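Side-chain contacts in LP04448p (Drosophila melanogaster, PDB 4QMH), which probably helps drive microtubule polymerization, as a tubulin-binding member of the XMAP215 family whose fourth TOG domain is the part described here: residues C121-G126 / W156-D161; A150-L155 / I187-A192. All blocks are in the same frame, centred on the assembly; numbering follows the deposited sequence.

Contact 1: residues C121-G126 / W156-D161; sequences CINSFG and WAWLAD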
ATOM      1  N   CYS A 121       1.443   3.121  -7.888  1.00 10.57           N
ATOM      2  CA  CYS A 121       0.804   4.060  -6.980  1.00 12.56           C
ATOM      3  C   CYS A 121       1.476   4.023  -5.628  1.00 11.90           C
ATOM      4  O   CYS A 121       1.783   5.060  -5.049  1.00 13.73           O
ATOM      5  CB  CYS A 121      -0.665   3.715  -6.773  1.00 15.90           C
ATOM      6  SG  CYS A 121      -1.761   4.465  -7.954  1.00 16.53           S
ATOM      7  N   ILE A 122       1.658   2.819  -5.097  1.00  9.36           N
ATOM      8  CA  ILE A 122       2.257   2.687  -3.790  1.00  8.33           C
ATOM      9  C   ILE A 122       3.623   3.348  -3.776  1.00  9.57           C
ATOM     10  O   ILE A 122       3.911   4.166  -2.914  1.00 12.10           O
ATOM     11  CB  ILE A 122       2.383   1.210  -3.358  1.00  9.76           C
ATOM     12  CG1 ILE A 122       0.986   0.626  -3.102  1.00  9.97           C
ATOM     13  CG2 ILE A 122       3.237   1.120  -2.098  1.00  9.00           C
ATOM     14  CD1 ILE A 122       0.943  -0.903  -2.941  1.00  7.64           C
ATOM     15  N   ASN A 123       4.455   3.007  -4.752  1.00 12.23           N
ATOM     16  CA  ASN A 123       5.815   3.529  -4.756  1.00 11.04           C
ATOM     17  C   ASN A 123       5.879   5.024  -5.070  1.00 13.79           C
ATOM     18  O   ASN A 123       6.769   5.719  -4.588  1.00 16.55           O
ATOM     19  CB  ASN A 123       6.712   2.698  -5.677  1.00 13.19           C
ATOM     20  CG  ASN A 123       7.025   1.334  -5.090  1.00 14.51           C
ATOM     21  OD1 ASN A 123       7.167   1.193  -3.874  1.00 15.27           O
ATOM     22  ND2 ASN A 123       7.109   0.321  -5.942  1.00 15.61           N
ATOM     23  N   SER A 124       4.927   5.516  -5.857  1.00 15.89           N
ATOM     24  CA  SER A 124       4.843   6.955  -6.089  1.00 15.03           C
ATOM     25  C   SER A 124       4.498   7.709  -4.814  1.00 14.20           C
ATOM     26  O   SER A 124       5.144   8.712  -4.481  1.00 15.06           O
ATOM     27  CB  SER A 124       3.837   7.296  -7.182  1.00 14.35           C
ATOM     28  OG  SER A 124       3.802   8.707  -7.355  1.00 17.98           O
ATOM     29  N   PHE A 125       3.479   7.243  -4.095  1.00  7.46           N
ATOM     30  CA  PHE A 125       3.138   7.857  -2.825  1.00  9.45           C
ATOM     31  C   PHE A 125       4.304   7.737  -1.849  1.00 17.04           C
ATOM     32  O   PHE A 125       4.592   8.669  -1.101  1.00 13.93           O
ATOM     33  CB  PHE A 125       1.869   7.234  -2.231  1.00 11.16           C
ATOM     34  CG  PHE A 125       0.590   7.867  -2.728  1.00  9.53           C
ATOM     35  CD1 PHE A 125       0.154   7.666  -4.033  1.00  8.02           C
ATOM     36  CD2 PHE A 125      -0.163   8.678  -1.889  1.00  9.23           C
ATOM     37  CE1 PHE A 125      -1.018   8.259  -4.485  1.00  5.95           C
ATOM     38  CE2 PHE A 125      -1.337   9.270  -2.334  1.00 10.79           C
ATOM     39  CZ  PHE A 125      -1.759   9.060  -3.637  1.00  9.72           C
ATOM     40  N   GLY A 126       4.980   6.593  -1.863  1.00 14.42           N
ATOM     41  CA  GLY A 126       6.087   6.376  -0.941  1.00 16.31           C
ATOM     42  C   GLY A 126       7.220   7.362  -1.165  1.00 18.18           C
ATOM     43  O   GLY A 126       7.718   7.990  -0.229  1.00 20.27           O
ATOM     44  N   TRP A 156       4.670  -9.432   0.048  1.00  9.98           N
ATOM     45  CA  TRP A 156       5.939  -9.870   0.611  1.00  9.57           C
ATOM     46  C   TRP A 156       7.141  -9.437  -0.244  1.00  9.45           C
ATOM     47  O   TRP A 156       8.201  -9.124   0.289  1.00 10.16           O
ATOM     48  CB  TRP A 156       5.964 -11.386   0.852  1.00  9.12           C
ATOM     49  CG  TRP A 156       5.170 -11.814   2.059  1.00  9.44           C
ATOM     50  CD1 TRP A 156       4.121 -12.690   2.079  1.00 12.63           C
ATOM     51  CD2 TRP A 156       5.357 -11.383   3.419  1.00  7.93           C
ATOM     52  NE1 TRP A 156       3.653 -12.837   3.360  1.00  9.92           N
ATOM     53  CE2 TRP A 156       4.385 -12.041   4.201  1.00 10.46           C
ATOM     54  CE3 TRP A 156       6.247 -10.504   4.048  1.00  8.03           C
ATOM     55  CZ2 TRP A 156       4.276 -11.852   5.584  1.00  8.94           C
ATOM     56  CZ3 TRP A 156       6.137 -10.315   5.416  1.00  9.07           C
ATOM     57  CH2 TRP A 156       5.158 -10.988   6.173  1.00  8.64           C
ATOM     58  N   ALA A 157       6.986  -9.416  -1.565  1.00  9.07           N
ATOM     59  CA  ALA A 157       8.088  -8.983  -2.423  1.00  9.53           C
ATOM     60  C   ALA A 157       8.380  -7.520  -2.147  1.00 10.35           C
ATOM     61  O   ALA A 157       9.532  -7.103  -2.090  1.00 12.84           O
ATOM     62  CB  ALA A 157       7.730  -9.166  -3.887  1.00 10.66           C
ATOM     63  N   TRP A 158       7.315  -6.740  -1.990  1.00 11.04           N
ATOM     64  CA  TRP A 158       7.459  -5.309  -1.773  1.00 10.39           C
ATOM     65  C   TRP A 158       8.102  -5.045  -0.423  1.00  8.25           C
ATOM     66  O   TRP A 158       9.006  -4.226  -0.315  1.00 10.20           O
ATOM     67  CB  TRP A 158       6.101  -4.619  -1.882  1.00  9.46           C
ATOM     68  CG  TRP A 158       6.136  -3.122  -1.685  1.00 10.46           C
ATOM     69  CD1 TRP A 158       6.460  -2.179  -2.614  1.00 12.68           C
ATOM     70  CD2 TRP A 158       5.783  -2.412  -0.492  1.00  8.27           C
ATOM     71  NE1 TRP A 158       6.346  -0.908  -2.067  1.00 10.93           N
ATOM     72  CE2 TRP A 158       5.940  -1.029  -0.763  1.00  9.17           C
ATOM     73  CE3 TRP A 158       5.366  -2.810   0.784  1.00 12.05           C
ATOM     74  CZ2 TRP A 158       5.685  -0.050   0.194  1.00 12.39           C
ATOM     75  CZ3 TRP A 158       5.120  -1.833   1.735  1.00 12.46           C
ATOM     76  CH2 TRP A 158       5.279  -0.468   1.433  1.00 13.90           C
ATOM     77  N   LEU A 159       7.654  -5.751   0.608  1.00  8.23           N
ATOM     78  CA  LEU A 159       8.263  -5.586   1.921  1.00  8.34           C
ATOM     79  C   LEU A 159       9.728  -6.003   1.896  1.00  9.31           C
ATOM     80  O   LEU A 159      10.571  -5.340   2.491  1.00 11.27           O
ATOM     81  CB  LEU A 159       7.499  -6.384   2.986  1.00  7.53           C
ATOM     82  CG  LEU A 159       6.090  -5.868   3.312  1.00  7.62           C
ATOM     83  CD1 LEU A 159       5.286  -6.918   4.083  1.00 10.97           C
ATOM     84  CD2 LEU A 159       6.164  -4.572   4.100  1.00  8.46           C
ATOM     85  N   ALA A 160      10.031  -7.096   1.198  1.00  9.14           N
ATOM     86  CA  ALA A 160      11.405  -7.594   1.141  1.00 10.61           C
ATOM     87  C   ALA A 160      12.301  -6.592   0.432  1.00 10.48           C
ATOM     88  O   ALA A 160      13.471  -6.418   0.780  1.00 15.70           O
ATOM     89  CB  ALA A 160      11.456  -8.960   0.428  1.00 11.86           C
ATOM     90  N   ASP A 161      11.729  -5.913  -0.553  1.00 14.15           N
ATOM     91  CA  ASP A 161      12.443  -4.942  -1.363  1.00 14.09           C
ATOM     92  C   ASP A 161      12.657  -3.630  -0.605  1.00 17.65           C
ATOM     93  O   ASP A 161      13.731  -3.046  -0.674  1.00 23.02           O
ATOM     94  CB  ASP A 161      11.671  -4.697  -2.667  1.00 17.91           C
ATOM     95  CG  ASP A 161      12.381  -3.730  -3.599  1.00 30.77           C
ATOM     96  OD1 ASP A 161      13.611  -3.856  -3.767  1.00 34.64           O
ATOM     97  OD2 ASP A 161      11.703  -2.844  -4.167  1.00 34.56           O
TER
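A buried polar and apolar contact joins helix 112-129 to helix 149-162 near the middle of the TOG domain, where Trp-158 reaches across to Ile-122 and Asn-123. The backbones stand well apart, with 9.5 Å between the CA atoms of Asn-123 and Trp-158, so the indole spans most of the gap. It can do so because CG of Trp-158 lies anti to the backbone N (chi1 -179°), which carries the ring toward helix 112-129. Its NE1 donates to OD1 of Asn-123 over 2.9 Å, with an N-H...O angle of 160°. The acceptor sits at the ring edge, only 3° out of the indole plane; seen from the amide, the donor lies somewhat off the carbonyl plane. CG2 of Ile-122 comes up obliquely to the indole along its NE1, CE2 and CZ2 atoms, nearest CZ2 of Trp-158 at 3.6 Å, while Phe-100, Phe-103 and Phe-134 pack on the same isoleucine. Tyr-131, in the loop after helix 112-129, touches Trp-158 and also hydrogen-bonds to Asn-123 OD1. Two bonds thus grip that one oxygen, which gives the buried indole N-H an acceptor and probably helps to hold the ring's orientation.

Contact 2: residues A150-L155 / I187-A192; sequences ALKTEL and ICDRNA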
ATOM      1  N   ALA A 150      -2.051 -14.023  -4.860  1.00 10.88           N
ATOM      2  CA  ALA A 150      -1.415 -12.964  -5.642  1.00 10.95           C
ATOM      3  C   ALA A 150      -1.024 -11.790  -4.749  1.00 11.83           C
ATOM      4  O   ALA A 150       0.084 -11.264  -4.849  1.00 13.17           O
ATOM      5  CB  ALA A 150      -2.329 -12.493  -6.769  1.00 15.97           C
ATOM      6  N   LEU A 151      -1.933 -11.383  -3.869  1.00 10.90           N
ATOM      7  CA  LEU A 151      -1.645 -10.261  -2.978  1.00  8.97           C
ATOM      8  C   LEU A 151      -0.474 -10.587  -2.059  1.00  8.87           C
ATOM      9  O   LEU A 151       0.457  -9.781  -1.914  1.00  9.70           O
ATOM     10  CB  LEU A 151      -2.889  -9.867  -2.173  1.00 10.20           C
ATOM     11  CG  LEU A 151      -2.722  -8.700  -1.198  1.00 13.28           C
ATOM     12  CD1 LEU A 151      -4.071  -8.006  -0.931  1.00 12.77           C
ATOM     13  CD2 LEU A 151      -2.087  -9.191   0.113  1.00 15.71           C
ATOM     14  N   LYS A 152      -0.491 -11.768  -1.454  1.00 10.58           N
ATOM     15  CA  LYS A 152       0.601 -12.149  -0.567  1.00 10.19           C
ATOM     16  C   LYS A 152       1.931 -12.181  -1.321  1.00 11.44           C
ATOM     17  O   LYS A 152       2.950 -11.729  -0.806  1.00 10.48           O
ATOM     18  CB  LYS A 152       0.309 -13.480   0.146  1.00  8.24           C
ATOM     19  CG  LYS A 152      -0.878 -13.386   1.111  1.00  8.57           C
ATOM     20  CD  LYS A 152      -1.210 -14.706   1.798  1.00 11.09           C
ATOM     21  CE  LYS A 152      -1.302 -15.864   0.830  1.00 26.38           C
ATOM     22  NZ  LYS A 152      -1.669 -17.117   1.560  1.00 27.84           N
ATOM     23  N   THR A 153       1.921 -12.710  -2.539  1.00 10.18           N
ATOM     24  CA  THR A 153       3.129 -12.730  -3.359  1.00 10.09           C
ATOM     25  C   THR A 153       3.677 -11.325  -3.589  1.00  8.10           C
ATOM     26  O   THR A 153       4.854 -11.061  -3.336  1.00  9.59           O
ATOM     27  CB  THR A 153       2.872 -13.415  -4.707  1.00 11.59           C
ATOM     28  OG1 THR A 153       2.416 -14.752  -4.469  1.00 13.19           O
ATOM     29  CG2 THR A 153       4.162 -13.452  -5.545  1.00 12.29           C
ATOM     30  N   GLU A 154       2.823 -10.413  -4.050  1.00 10.95           N
ATOM     31  CA  GLU A 154       3.270  -9.050  -4.349  1.00 10.56           C
ATOM     32  C   GLU A 154       3.697  -8.319  -3.090  1.00  9.95           C
ATOM     33  O   GLU A 154       4.692  -7.598  -3.093  1.00  9.82           O
ATOM     34  CB  GLU A 154       2.171  -8.232  -5.031  1.00 14.13           C
ATOM     35  CG  GLU A 154       1.719  -8.743  -6.368  1.00 13.75           C
ATOM     36  CD  GLU A 154       2.755  -8.596  -7.464  1.00 19.42           C
ATOM     37  OE1 GLU A 154       3.690  -7.783  -7.326  1.00 19.96           O
ATOM     38  OE2 GLU A 154       2.623  -9.309  -8.476  1.00 19.71           O
ATOM     39  N   LEU A 155       2.937  -8.503  -2.015  1.00  8.31           N
ATOM     40  CA  LEU A 155       3.163  -7.705  -0.811  1.00  9.61           C
ATOM     41  C   LEU A 155       4.425  -8.129  -0.063  1.00  9.67           C
ATOM     42  O   LEU A 155       5.196  -7.282   0.394  1.00  8.00           O
ATOM     43  CB  LEU A 155       1.925  -7.729   0.091  1.00  8.99           C
ATOM     44  CG  LEU A 155       1.904  -6.730   1.242  1.00 10.80           C
ATOM     45  CD1 LEU A 155       2.399  -5.341   0.808  1.00  8.00           C
ATOM     46  CD2 LEU A 155       0.501  -6.659   1.830  1.00  7.02           C
ATOM     47  N   ILE A 187       5.917 -18.181   5.562  1.00 12.65           N
ATOM     48  CA  ILE A 187       7.168 -18.888   5.354  1.00 17.60           C
ATOM     49  C   ILE A 187       6.877 -20.338   5.009  1.00 16.89           C
ATOM     50  O   ILE A 187       7.662 -20.989   4.326  1.00 21.23           O
ATOM     51  CB  ILE A 187       8.032 -18.842   6.627  1.00 21.52           C
ATOM     52  CG1 ILE A 187       8.790 -17.522   6.694  1.00 22.38           C
ATOM     53  CG2 ILE A 187       9.003 -20.013   6.671  1.00 32.44           C
ATOM     54  CD1 ILE A 187       9.449 -17.310   8.027  1.00 22.79           C
ATOM     55  N   CYS A 188       5.728 -20.826   5.471  1.00 14.83           N
ATOM     56  CA  CYS A 188       5.318 -22.210   5.256  1.00 19.69           C
ATOM     57  C   CYS A 188       4.084 -22.332   4.367  1.00 22.79           C
ATOM     58  O   CYS A 188       3.447 -23.388   4.331  1.00 25.24           O
ATOM     59  CB  CYS A 188       5.022 -22.886   6.590  1.00 22.11           C
ATOM     60  SG  CYS A 188       6.454 -23.000   7.669  1.00 30.97           S
ATOM     61  N   ASP A 189       3.742 -21.257   3.663  1.00 19.54           N
ATOM     62  CA  ASP A 189       2.526 -21.224   2.855  1.00 15.34           C
ATOM     63  C   ASP A 189       2.502 -22.377   1.861  1.00 13.31           C
ATOM     64  O   ASP A 189       3.543 -22.880   1.460  1.00 17.24           O
ATOM     65  CB  ASP A 189       2.419 -19.889   2.116  1.00 17.34           C
ATOM     66  CG  ASP A 189       1.014 -19.594   1.641  1.00 24.72           C
ATOM     67  OD1 ASP A 189       0.691 -19.918   0.478  1.00 20.00           O
ATOM     68  OD2 ASP A 189       0.229 -19.030   2.426  1.00 24.57           O
ATOM     69  N   ARG A 190       1.300 -22.792   1.481  1.00 16.64           N
ATOM     70  CA  ARG A 190       1.139 -23.874   0.512  1.00 24.54           C
ATOM     71  C   ARG A 190       1.573 -23.419  -0.878  1.00 19.46           C
ATOM     72  O   ARG A 190       1.920 -24.238  -1.740  1.00 20.60           O
ATOM     73  CB  ARG A 190      -0.322 -24.334   0.484  1.00 31.69           C
ATOM     74  CG  ARG A 190      -1.307 -23.204   0.206  1.00 39.17           C
ATOM     75  CD  ARG A 190      -2.736 -23.590   0.560  1.00 52.92           C
ATOM     76  NE  ARG A 190      -3.666 -22.485   0.334  1.00 63.60           N
ATOM     77  CZ  ARG A 190      -3.807 -21.445   1.153  1.00 71.73           C
ATOM     78  NH1 ARG A 190      -3.074 -21.360   2.256  1.00 75.72           N
ATOM     79  NH2 ARG A 190      -4.677 -20.487   0.869  1.00 72.12           N
ATOM     80  N   ASN A 191       1.552 -22.108  -1.091  1.00 14.23           N
ATOM     81  CA  ASN A 191       1.886 -21.529  -2.381  1.00 11.84           C
ATOM     82  C   ASN A 191       3.385 -21.250  -2.474  1.00 14.59           C
ATOM     83  O   ASN A 191       3.946 -20.555  -1.628  1.00 13.08           O
ATOM     84  CB  ASN A 191       1.089 -20.241  -2.593  1.00 10.53           C
ATOM     85  CG  ASN A 191       1.357 -19.601  -3.933  1.00 12.12           C
ATOM     86  OD1 ASN A 191       2.440 -19.082  -4.182  1.00 14.22           O
ATOM     87  ND2 ASN A 191       0.353 -19.624  -4.808  1.00 13.15           N
ATOM     88  N   ALA A 192       4.037 -21.816  -3.485  1.00  9.76           N
ATOM     89  CA  ALA A 192       5.492 -21.688  -3.619  1.00 10.73           C
ATOM     90  C   ALA A 192       6.006 -20.255  -3.793  1.00 12.41           C
ATOM     91  O   ALA A 192       7.124 -19.943  -3.374  1.00 12.81           O
ATOM     92  CB  ALA A 192       6.011 -22.581  -4.759  1.00 12.55           C
TER
HETATM   93  O   HOH W   1      -1.852 -19.504  -0.421  1.00 26.31           O
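Lys-152, on helix 149-162, extends to Asp-189 in the loop between helices 173-186 and 192-209 and forms a salt bridge there. NZ of Lys-152 lies 2.8 Å from OD2 of Asp-189, meeting that oxygen on its syn side but 30° out of the carboxylate plane. The lysine chain leaves its helix with CG anti to the carbonyl carbon and is bent once, at chi3 (-49°), chi2 and chi4 being extended; this kink sets the direction in which the ammonium finally points. The two side chains approach from opposite directions. A water bridges the same pair, accepting from Lys-152 NZ at 3.1 Å and donating to OD1 of Asp-189 at 2.7 Å, so both carboxylate oxygens are tied to the lysine, one directly and one through solvent.

On Asp-189, CG lies anti to the backbone N (chi1 -161°), and this places OD1 where it can accept from the backbone N of Asn-191 at 2.8 Å, on the anti side, closing an Asx turn. Thr-153 and Asn-191 pass at 4.3 Å between OG1 and OD1, yet each has its polar partner elsewhere: Thr-153 OG1 bonds to Pro-149 O, and Asn-191 OD1 to the backbone N of Val-194. Asn-191 is thereby the N-cap of helix 192-209. The arrangement is thus an Asx turn leading into a capped helix start, its aspartate salt-bridged to helix 149-162, within a helical TOG domain.

In the fold
Contacts 1 and 2 share helix 149-162 and use successive parts of it: residues 150-155 turn toward the loop 187-192, whereas residues 156-161 meet helix 112-129. Their centres lie about 16 Å apart, and apart from adjoining in sequence at Leu-155 and Trp-156 the segments do not touch. Contact 1 is deep, its centre about 7 Å from that of the chain; contact 2 is about 16 Å out and only partly buried. Because both contacts use helix 149-162, it links an earlier helix with a later loop, as in a stacked helical solenoid. Neither contact includes a ligand, and no tubulin is present to relate them to binding.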